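Long-range contacts in putidaredoxin reductase (PDB 1Q1R), which uses its bound FAD to reduce putidaredoxin, presumably with electrons from NADH, as the reductase component of the cytochrome P450cam monooxygenase system: residues Ile160-Ala165 / Ser331-Ile336; Ala195-Leu200 / Ile336-Val341. One frame throughout, in Å; residues are numbered along the deposited sequence.

Contact 1 (Ile160-Ala165 / Ser331-Ile336); sequences IGLEVA and SDQYEI. With FAD (flavin-adenine dinucleotide), chain C.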
ATOM      1  N   ILE A 160       6.294   3.528   4.568  1.00 24.91           N
ATOM      2  CA  ILE A 160       7.402   2.906   3.855  1.00 25.32           C
ATOM      3  C   ILE A 160       8.704   3.641   4.166  1.00 24.42           C
ATOM      4  O   ILE A 160       9.745   3.015   4.355  1.00 24.01           O
ATOM      5  CB  ILE A 160       7.163   2.892   2.329  1.00 26.96           C
ATOM      6  CG1 ILE A 160       5.788   2.293   2.020  1.00 29.28           C
ATOM      7  CG2 ILE A 160       8.245   2.072   1.640  1.00 26.57           C
ATOM      8  CD1 ILE A 160       5.513   0.968   2.713  1.00 30.02           C
ATOM      9  N   GLY A 161       8.645   4.969   4.230  1.00 23.53           N
ATOM     10  CA  GLY A 161       9.841   5.730   4.542  1.00 21.56           C
ATOM     11  C   GLY A 161      10.351   5.328   5.913  1.00 21.50           C
ATOM     12  O   GLY A 161      11.555   5.140   6.123  1.00 21.01           O
ATOM     13  N   LEU A 162       9.424   5.188   6.855  1.00 20.68           N
ATOM     14  CA  LEU A 162       9.769   4.789   8.216  1.00 20.63           C
ATOM     15  C   LEU A 162      10.324   3.362   8.252  1.00 20.15           C
ATOM     16  O   LEU A 162      11.255   3.064   9.006  1.00 19.80           O
ATOM     17  CB  LEU A 162       8.536   4.892   9.113  1.00 21.20           C
ATOM     18  CG  LEU A 162       8.026   6.327   9.291  1.00 22.65           C
ATOM     19  CD1 LEU A 162       6.686   6.314  10.029  1.00 23.76           C
ATOM     20  CD2 LEU A 162       9.070   7.139  10.049  1.00 20.55           C
ATOM     21  N   GLU A 163       9.743   2.474   7.454  1.00 19.52           N
ATOM     22  CA  GLU A 163      10.223   1.094   7.410  1.00 19.78           C
ATOM     23  C   GLU A 163      11.620   1.040   6.794  1.00 19.58           C
ATOM     24  O   GLU A 163      12.459   0.231   7.195  1.00 20.04           O
ATOM     25  CB  GLU A 163       9.246   0.224   6.623  1.00 20.20           C
ATOM     26  CG  GLU A 163       8.006  -0.131   7.435  1.00 21.86           C
ATOM     27  CD  GLU A 163       7.038  -1.001   6.674  1.00 23.88           C
ATOM     28  OE1 GLU A 163       7.414  -1.503   5.592  1.00 23.55           O
ATOM     29  OE2 GLU A 163       5.903  -1.192   7.162  1.00 25.15           O
ATOM     30  N   VAL A 164      11.870   1.906   5.818  1.00 19.13           N
ATOM     31  CA  VAL A 164      13.181   1.963   5.190  1.00 19.17           C
ATOM     32  C   VAL A 164      14.193   2.453   6.230  1.00 20.05           C
ATOM     33  O   VAL A 164      15.268   1.875   6.389  1.00 19.66           O
ATOM     34  CB  VAL A 164      13.174   2.920   3.984  1.00 19.17           C
ATOM     35  CG1 VAL A 164      14.600   3.284   3.595  1.00 18.50           C
ATOM     36  CG2 VAL A 164      12.460   2.264   2.812  1.00 17.93           C
ATOM     37  N   ALA A 165      13.838   3.519   6.947  1.00 20.71           N
ATOM     38  CA  ALA A 165      14.717   4.073   7.977  1.00 20.65           C
ATOM     39  C   ALA A 165      15.038   3.032   9.049  1.00 20.35           C
ATOM     40  O   ALA A 165      16.190   2.892   9.456  1.00 20.84           O
ATOM     41  CB  ALA A 165      14.067   5.307   8.623  1.00 20.85           C
ATOM     42  N   SER A 331       2.271  -2.478   9.406  1.00 22.34           N
ATOM     43  CA  SER A 331       3.603  -1.944   9.185  1.00 23.22           C
ATOM     44  C   SER A 331       4.511  -2.618  10.195  1.00 24.15           C
ATOM     45  O   SER A 331       4.100  -2.887  11.326  1.00 25.05           O
ATOM     46  CB  SER A 331       3.617  -0.425   9.393  1.00 22.30           C
ATOM     47  OG  SER A 331       4.927   0.103   9.252  1.00 20.48           O
ATOM     48  N   ASP A 332       5.737  -2.914   9.781  1.00 24.56           N
ATOM     49  CA  ASP A 332       6.709  -3.547  10.661  1.00 24.84           C
ATOM     50  C   ASP A 332       7.889  -2.605  10.790  1.00 24.07           C
ATOM     51  O   ASP A 332       8.574  -2.323   9.808  1.00 22.83           O
ATOM     52  CB  ASP A 332       7.202  -4.875  10.078  1.00 28.68           C
ATOM     53  CG  ASP A 332       6.140  -5.957  10.095  1.00 33.85           C
ATOM     54  OD1 ASP A 332       6.411  -7.055   9.553  1.00 37.63           O
ATOM     55  OD2 ASP A 332       5.043  -5.719  10.652  1.00 36.51           O
ATOM     56  N   GLN A 333       8.114  -2.117  12.001  1.00 22.81           N
ATOM     57  CA  GLN A 333       9.219  -1.212  12.277  1.00 23.04           C
ATOM     58  C   GLN A 333       9.851  -1.653  13.594  1.00 24.09           C
ATOM     59  O   GLN A 333       9.162  -1.768  14.607  1.00 23.55           O
ATOM     60  CB  GLN A 333       8.704   0.224  12.390  1.00 22.89           C
ATOM     61  CG  GLN A 333       8.079   0.768  11.107  1.00 22.01           C
ATOM     62  CD  GLN A 333       7.392   2.103  11.323  1.00 21.62           C
ATOM     63  OE1 GLN A 333       7.909   2.973  12.027  1.00 22.09           O
ATOM     64  NE2 GLN A 333       6.229   2.280  10.706  1.00 21.41           N
ATOM     65  N   TYR A 334      11.154  -1.913  13.570  1.00 24.54           N
ATOM     66  CA  TYR A 334      11.873  -2.353  14.760  1.00 25.54           C
ATOM     67  C   TYR A 334      11.139  -3.495  15.463  1.00 27.63           C
ATOM     68  O   TYR A 334      10.940  -3.463  16.677  1.00 28.05           O
ATOM     69  CB  TYR A 334      12.062  -1.187  15.735  1.00 25.02           C
ATOM     70  CG  TYR A 334      12.669   0.047  15.109  1.00 23.91           C
ATOM     71  CD1 TYR A 334      11.920   1.214  14.955  1.00 23.61           C
ATOM     72  CD2 TYR A 334      13.988   0.046  14.660  1.00 23.30           C
ATOM     73  CE1 TYR A 334      12.474   2.355  14.369  1.00 24.14           C
ATOM     74  CE2 TYR A 334      14.549   1.179  14.069  1.00 23.61           C
ATOM     75  CZ  TYR A 334      13.788   2.328  13.929  1.00 23.02           C
ATOM     76  OH  TYR A 334      14.347   3.449  13.359  1.00 23.66           O
ATOM     77  N   GLU A 335      10.731  -4.497  14.693  1.00 29.50           N
ATOM     78  CA  GLU A 335      10.035  -5.667  15.231  1.00 33.42           C
ATOM     79  C   GLU A 335       8.750  -5.347  15.994  1.00 33.76           C
ATOM     80  O   GLU A 335       8.264  -6.174  16.764  1.00 34.93           O
ATOM     81  CB  GLU A 335      10.970  -6.472  16.143  1.00 35.62           C
ATOM     82  CG  GLU A 335      12.168  -7.094  15.433  1.00 40.08           C
ATOM     83  CD  GLU A 335      13.117  -7.789  16.396  1.00 43.32           C
ATOM     84  OE1 GLU A 335      12.696  -8.757  17.065  1.00 45.21           O
ATOM     85  OE2 GLU A 335      14.289  -7.364  16.489  1.00 46.60           O
ATOM     86  N   ILE A 336       8.210  -4.151  15.789  1.00 33.28           N
ATOM     87  CA  ILE A 336       6.975  -3.750  16.453  1.00 33.55           C
ATOM     88  C   ILE A 336       5.782  -4.104  15.565  1.00 33.85           C
ATOM     89  O   ILE A 336       5.772  -3.795  14.375  1.00 34.06           O
ATOM     90  CB  ILE A 336       6.959  -2.235  16.730  1.00 32.82           C
ATOM     91  CG1 ILE A 336       8.037  -1.887  17.754  1.00 33.86           C
ATOM     92  CG2 ILE A 336       5.584  -1.805  17.220  1.00 33.99           C
ATOM     93  CD1 ILE A 336       8.149  -0.404  18.040  1.00 33.73           C
TER
HETATM   94  PA  FAD C 749       1.147  -2.981  -8.265  1.00 22.85           P
HETATM   95  O1A FAD C 749       1.708  -1.652  -8.606  1.00 21.51           O
HETATM   96  O2A FAD C 749       1.865  -3.819  -7.277  1.00 23.56           O
HETATM   97  O5B FAD C 749       0.966  -3.842  -9.603  1.00 22.88           O
HETATM   98  C5B FAD C 749       0.551  -3.244 -10.837  1.00 24.60           C
HETATM   99  C4B FAD C 749       1.419  -3.807 -11.976  1.00 25.32           C
HETATM  100  O4B FAD C 749       0.784  -3.526 -13.274  1.00 24.74           O
HETATM  101  C3B FAD C 749       2.789  -3.112 -12.019  1.00 25.39           C
HETATM  102  O3B FAD C 749       3.792  -4.072 -12.380  1.00 25.67           O
HETATM  103  C2B FAD C 749       2.630  -2.111 -13.136  1.00 25.76           C
HETATM  104  O2B FAD C 749       3.899  -1.821 -13.730  1.00 26.90           O
HETATM  105  C1B FAD C 749       1.771  -2.887 -14.114  1.00 25.83           C
HETATM  106  N9A FAD C 749       1.160  -2.054 -15.185  1.00 27.11           N
HETATM  107  C8A FAD C 749       0.593  -0.842 -15.043  1.00 27.77           C
HETATM  108  N7A FAD C 749       0.180  -0.411 -16.242  1.00 28.81           N
HETATM  109  C5A FAD C 749       0.483  -1.346 -17.138  1.00 28.55           C
HETATM  110  C6A FAD C 749       0.309  -1.454 -18.519  1.00 29.91           C
HETATM  111  N6A FAD C 749      -0.265  -0.467 -19.203  1.00 29.37           N
HETATM  112  N1A FAD C 749       0.739  -2.571 -19.159  1.00 29.68           N
HETATM  113  C2A FAD C 749       1.329  -3.568 -18.484  1.00 29.78           C
HETATM  114  N3A FAD C 749       1.508  -3.481 -17.158  1.00 27.80           N
HETATM  115  C4A FAD C 749       1.097  -2.388 -16.470  1.00 27.75           C
HETATM  116  N1  FAD C 749       0.629  -3.102   2.006  1.00 21.11           N
HETATM  117  C2  FAD C 749       0.225  -3.636   3.236  1.00 21.86           C
HETATM  118  O2  FAD C 749      -0.959  -3.910   3.427  1.00 25.16           O
HETATM  119  N3  FAD C 749       1.183  -3.866   4.239  1.00 19.74           N
HETATM  120  C4  FAD C 749       2.545  -3.564   4.002  1.00 20.01           C
HETATM  121  O4  FAD C 749       3.377  -3.812   4.872  1.00 19.62           O
HETATM  122  C4X FAD C 749       2.947  -3.026   2.769  1.00 19.58           C
HETATM  123  N5  FAD C 749       4.264  -2.780   2.511  1.00 18.41           N
HETATM  124  C5X FAD C 749       4.698  -2.326   1.299  1.00 18.89           C
HETATM  125  C6  FAD C 749       6.072  -2.113   1.066  1.00 17.76           C
HETATM  126  C7  FAD C 749       6.523  -1.667  -0.197  1.00 17.37           C
HETATM  127  C7M FAD C 749       8.026  -1.409  -0.413  1.00 17.13           C
HETATM  128  C8  FAD C 749       5.589  -1.439  -1.239  1.00 16.67           C
HETATM  129  C8M FAD C 749       6.043  -0.979  -2.633  1.00 16.73           C
HETATM  130  C9  FAD C 749       4.218  -1.651  -1.006  1.00 17.47           C
HETATM  131  C9A FAD C 749       3.768  -2.091   0.258  1.00 17.80           C
HETATM  132  N10 FAD C 749       2.388  -2.325   0.508  1.00 20.28           N
HETATM  133  C10 FAD C 749       1.982  -2.801   1.772  1.00 19.12           C
HETATM  134  C1' FAD C 749       1.370  -2.059  -0.553  1.00 20.18           C
HETATM  135  C2' FAD C 749       0.921  -3.366  -1.212  1.00 20.72           C
HETATM  136  O2' FAD C 749       2.077  -4.129  -1.572  1.00 21.17           O
HETATM  137  C3' FAD C 749       0.061  -3.090  -2.459  1.00 20.70           C
HETATM  138  O3' FAD C 749      -1.032  -2.238  -2.094  1.00 21.65           O
HETATM  139  C4' FAD C 749      -0.478  -4.399  -3.048  1.00 21.09           C
HETATM  140  O4' FAD C 749       0.614  -5.249  -3.403  1.00 21.15           O
HETATM  141  C5' FAD C 749      -1.346  -4.163  -4.296  1.00 21.79           C
HETATM  142  O5' FAD C 749      -0.570  -3.740  -5.430  1.00 20.68           O
HETATM  143  P   FAD C 749      -1.264  -3.741  -6.889  1.00 20.36           P
HETATM  144  O1P FAD C 749      -1.159  -5.104  -7.448  1.00 18.93           O
HETATM  145  O2P FAD C 749      -2.614  -3.151  -6.747  1.00 20.08           O
HETATM  146  O3P FAD C 749      -0.366  -2.699  -7.752  1.00 22.24           O
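The amide of Q333 lies with one face against L162, whose CB stands 3.5 Å from Q333 OE1, while S331 OG sits in the amide plane and accepts from Q333 NE2 over 2.9 Å in an almost straight bond (172°). The carboxylate of E163 is met differently: S331 OG donates to the anti lone pair of E163 OE2 at 2.6 Å, and D332 N reaches the same oxygen at 3.1 Å from above the plane, 56° out of it. One turn before E163, I160 CD1 rests over the face of the FAD flavin, 3.5 Å from its C6. E163 gets its carboxylate to the strand by an extended chain, and its CG packs on Q333 CG at 3.8 Å. S331 turns OG anti to the backbone N (chi1 177°), from where it both donates to E163 and accepts from Q333. The other ends are held too: E163 OE1 by S49 and a salt bridge to K50, a lysine that also bonds FAD, and Q333 OE1 by H201. With a leucine in place of E163, S331 OG and D332 N would probably lose their shared acceptor and K50 the carboxylate of its salt bridge. Two strand donors on one oxygen, and S49 and K50 on the other, fix the rotation of this buried carboxylate and join helix 159-170 to the C-terminal sheet beside the flavin.

Contact 2 (Ala195-Leu200 / Ile336-Val341); sequences AFYEHL and IGLKMV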
ATOM      1  N   ALA A 195       4.031  11.535  17.515  1.00 32.74           N
ATOM      2  CA  ALA A 195       5.022  11.710  18.564  1.00 31.47           C
ATOM      3  C   ALA A 195       5.639  10.365  18.920  1.00 30.44           C
ATOM      4  O   ALA A 195       6.849  10.261  19.122  1.00 29.74           O
ATOM      5  CB  ALA A 195       4.372  12.333  19.796  1.00 32.27           C
ATOM      6  N   PHE A 196       4.803   9.333  19.005  1.00 29.47           N
ATOM      7  CA  PHE A 196       5.294   7.999  19.329  1.00 27.67           C
ATOM      8  C   PHE A 196       6.331   7.551  18.291  1.00 27.53           C
ATOM      9  O   PHE A 196       7.439   7.141  18.647  1.00 26.40           O
ATOM     10  CB  PHE A 196       4.137   7.000  19.363  1.00 27.59           C
ATOM     11  CG  PHE A 196       4.579   5.568  19.310  1.00 27.15           C
ATOM     12  CD1 PHE A 196       5.177   4.966  20.416  1.00 27.33           C
ATOM     13  CD2 PHE A 196       4.437   4.832  18.138  1.00 26.54           C
ATOM     14  CE1 PHE A 196       5.630   3.643  20.352  1.00 26.95           C
ATOM     15  CE2 PHE A 196       4.883   3.517  18.061  1.00 25.50           C
ATOM     16  CZ  PHE A 196       5.481   2.920  19.169  1.00 27.13           C
ATOM     17  N   TYR A 197       5.969   7.632  17.011  1.00 27.45           N
ATOM     18  CA  TYR A 197       6.881   7.225  15.942  1.00 28.96           C
ATOM     19  C   TYR A 197       8.157   8.061  15.898  1.00 28.48           C
ATOM     20  O   TYR A 197       9.258   7.525  15.791  1.00 27.77           O
ATOM     21  CB  TYR A 197       6.186   7.293  14.580  1.00 30.08           C
ATOM     22  CG  TYR A 197       5.224   6.158  14.327  1.00 32.86           C
ATOM     23  CD1 TYR A 197       3.845   6.360  14.379  1.00 34.41           C
ATOM     24  CD2 TYR A 197       5.691   4.877  14.033  1.00 34.39           C
ATOM     25  CE1 TYR A 197       2.955   5.313  14.142  1.00 35.27           C
ATOM     26  CE2 TYR A 197       4.808   3.823  13.797  1.00 35.08           C
ATOM     27  CZ  TYR A 197       3.445   4.050  13.852  1.00 35.43           C
ATOM     28  OH  TYR A 197       2.569   3.016  13.604  1.00 37.38           O
ATOM     29  N   GLU A 198       8.011   9.378  15.980  1.00 29.03           N
ATOM     30  CA  GLU A 198       9.174  10.253  15.951  1.00 29.73           C
ATOM     31  C   GLU A 198      10.136   9.928  17.092  1.00 30.05           C
ATOM     32  O   GLU A 198      11.349   9.829  16.884  1.00 29.67           O
ATOM     33  CB  GLU A 198       8.719  11.717  15.986  1.00 31.40           C
ATOM     34  CG  GLU A 198       8.122  12.163  14.648  1.00 33.42           C
ATOM     35  CD  GLU A 198       7.537  13.562  14.676  1.00 35.54           C
ATOM     36  OE1 GLU A 198       8.067  14.416  15.416  1.00 38.37           O
ATOM     37  OE2 GLU A 198       6.556  13.812  13.943  1.00 35.86           O
ATOM     38  N   HIS A 199       9.603   9.729  18.293  1.00 29.90           N
ATOM     39  CA  HIS A 199      10.451   9.395  19.433  1.00 30.03           C
ATOM     40  C   HIS A 199      11.033   7.991  19.270  1.00 29.51           C
ATOM     41  O   HIS A 199      12.189   7.734  19.603  1.00 29.12           O
ATOM     42  CB  HIS A 199       9.651   9.486  20.738  1.00 31.91           C
ATOM     43  CG  HIS A 199      10.424   9.075  21.952  1.00 33.40           C
ATOM     44  ND1 HIS A 199      10.391   7.792  22.458  1.00 34.26           N
ATOM     45  CD2 HIS A 199      11.282   9.767  22.741  1.00 33.87           C
ATOM     46  CE1 HIS A 199      11.193   7.712  23.504  1.00 34.18           C
ATOM     47  NE2 HIS A 199      11.747   8.895  23.697  1.00 33.89           N
ATOM     48  N   LEU A 200      10.220   7.081  18.752  1.00 28.83           N
ATOM     49  CA  LEU A 200      10.650   5.707  18.545  1.00 28.32           C
ATOM     50  C   LEU A 200      11.900   5.671  17.651  1.00 28.07           C
ATOM     51  O   LEU A 200      12.924   5.088  18.015  1.00 27.34           O
ATOM     52  CB  LEU A 200       9.493   4.929  17.913  1.00 29.60           C
ATOM     53  CG  LEU A 200       9.456   3.401  17.785  1.00 31.67           C
ATOM     54  CD1 LEU A 200       9.662   3.039  16.342  1.00 31.88           C
ATOM     55  CD2 LEU A 200      10.474   2.739  18.696  1.00 31.57           C
ATOM     56  N   ILE A 336       8.210  -4.151  15.789  1.00 33.28           N
ATOM     57  CA  ILE A 336       6.975  -3.750  16.453  1.00 33.55           C
ATOM     58  C   ILE A 336       5.782  -4.104  15.565  1.00 33.85           C
ATOM     59  O   ILE A 336       5.772  -3.795  14.375  1.00 34.06           O
ATOM     60  CB  ILE A 336       6.959  -2.235  16.730  1.00 32.82           C
ATOM     61  CG1 ILE A 336       8.037  -1.887  17.754  1.00 33.86           C
ATOM     62  CG2 ILE A 336       5.584  -1.805  17.220  1.00 33.99           C
ATOM     63  CD1 ILE A 336       8.149  -0.404  18.040  1.00 33.73           C
ATOM     64  N   GLY A 337       4.786  -4.762  16.148  1.00 33.73           N
ATOM     65  CA  GLY A 337       3.609  -5.141  15.387  1.00 32.35           C
ATOM     66  C   GLY A 337       2.619  -4.000  15.268  1.00 31.69           C
ATOM     67  O   GLY A 337       1.822  -3.754  16.175  1.00 31.51           O
ATOM     68  N   LEU A 338       2.673  -3.297  14.145  1.00 30.53           N
ATOM     69  CA  LEU A 338       1.778  -2.176  13.902  1.00 29.37           C
ATOM     70  C   LEU A 338       0.642  -2.609  12.982  1.00 29.40           C
ATOM     71  O   LEU A 338       0.875  -2.982  11.832  1.00 27.98           O
ATOM     72  CB  LEU A 338       2.560  -1.029  13.264  1.00 30.29           C
ATOM     73  CG  LEU A 338       3.791  -0.594  14.073  1.00 30.24           C
ATOM     74  CD1 LEU A 338       4.721   0.262  13.225  1.00 30.37           C
ATOM     75  CD2 LEU A 338       3.327   0.160  15.304  1.00 31.64           C
ATOM     76  N   LYS A 339      -0.584  -2.575  13.495  1.00 28.81           N
ATOM     77  CA  LYS A 339      -1.747  -2.959  12.703  1.00 30.64           C
ATOM     78  C   LYS A 339      -2.813  -1.878  12.807  1.00 31.52           C
ATOM     79  O   LYS A 339      -3.214  -1.482  13.902  1.00 32.29           O
ATOM     80  CB  LYS A 339      -2.293  -4.308  13.176  1.00 30.70           C
ATOM     81  CG  LYS A 339      -1.240  -5.408  13.178  1.00 32.22           C
ATOM     82  CD  LYS A 339      -1.839  -6.781  13.436  1.00 34.35           C
ATOM     83  CE  LYS A 339      -2.597  -7.296  12.221  1.00 35.83           C
ATOM     84  NZ  LYS A 339      -3.151  -8.670  12.446  1.00 37.20           N
ATOM     85  N   MET A 340      -3.262  -1.403  11.653  1.00 31.93           N
ATOM     86  CA  MET A 340      -4.254  -0.343  11.592  1.00 32.94           C
ATOM     87  C   MET A 340      -5.539  -0.813  10.918  1.00 32.59           C
ATOM     88  O   MET A 340      -5.496  -1.476   9.879  1.00 31.92           O
ATOM     89  CB  MET A 340      -3.681   0.846  10.810  1.00 34.23           C
ATOM     90  CG  MET A 340      -2.381   1.456  11.370  1.00 37.35           C
ATOM     91  SD  MET A 340      -0.889   0.395  11.408  1.00 40.56           S
ATOM     92  CE  MET A 340      -0.465   0.500  13.176  1.00 39.84           C
ATOM     93  N   VAL A 341      -6.681  -0.475  11.512  1.00 31.70           N
ATOM     94  CA  VAL A 341      -7.974  -0.838  10.937  1.00 31.73           C
ATOM     95  C   VAL A 341      -8.868   0.395  10.825  1.00 31.78           C
ATOM     96  O   VAL A 341      -8.902   1.233  11.726  1.00 30.82           O
ATOM     97  CB  VAL A 341      -8.707  -1.917  11.776  1.00 31.95           C
ATOM     98  CG1 VAL A 341      -8.884  -1.445  13.209  1.00 32.42           C
ATOM     99  CG2 VAL A 341     -10.058  -2.224  11.149  1.00 31.23           C
TER
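Y197 and L338 face each other with their CA atoms 10.9 Å apart, and the axes of helix 195-200 and strand 336-341 pass at 13.5 Å, running roughly antiparallel at 155°. So wide a separation leaves the backbones apart, and the join is made by side chains alone. From the strand, I336, L338 and M340 point toward the helix, whereas K339 points away. Y197 supplies the longest reach. Its CG lies anti to the carbonyl carbon (chi1 -76°), which aims the ring at the strand, and L338 comes to meet it from the opposite direction. L338 CD1 sits at the ring edge, in the ring plane, 3.6 Å from Y197 CE2; the other methyl, L338 CD2, is 3.4 Å from Y197 OH. M340, bent at its second and third torsions, brings its CE to 4.0 Å from the same hydroxyl oxygen. One face of the Y197 ring is covered by its neighbour F196, with F196 CD2 4.0 Å above the ring centre. Farther along the helix, L200 and I336 meet tip to tip, L200 CD2 lying 4.0 Å from I336 CD1, and F196 CZ approaches that methyl obliquely at 4.4 Å. The F196 ring also packs edge-to-face with F361, another residue of the C-terminal sheet. This is helix-on-sheet packing between domains: helix 191-204, of the second parallel-sheet domain of the glutathione reductase fold, covers one side of the antiparallel sheet of the C-terminal domain.

From the N terminus, the chain passes helix 159-170, strand 174-178 and helix 191-204 before it returns, well over a hundred residues later, through strands 328-333 and 336-342. Contact 1 closes the loop from the first helix to the first strand, and contact 2 the one from the second helix to the second strand, so the two loops cross. Both contacts tie the domain holding the second five-stranded parallel sheet to the C-terminal antiparallel sheet. Their strands are adjacent there, joined by a type I' turn from Q333 to I336, a residue common to both segments. S331 N and L338 O probably hydrogen-bond, and Y334 packs on L200.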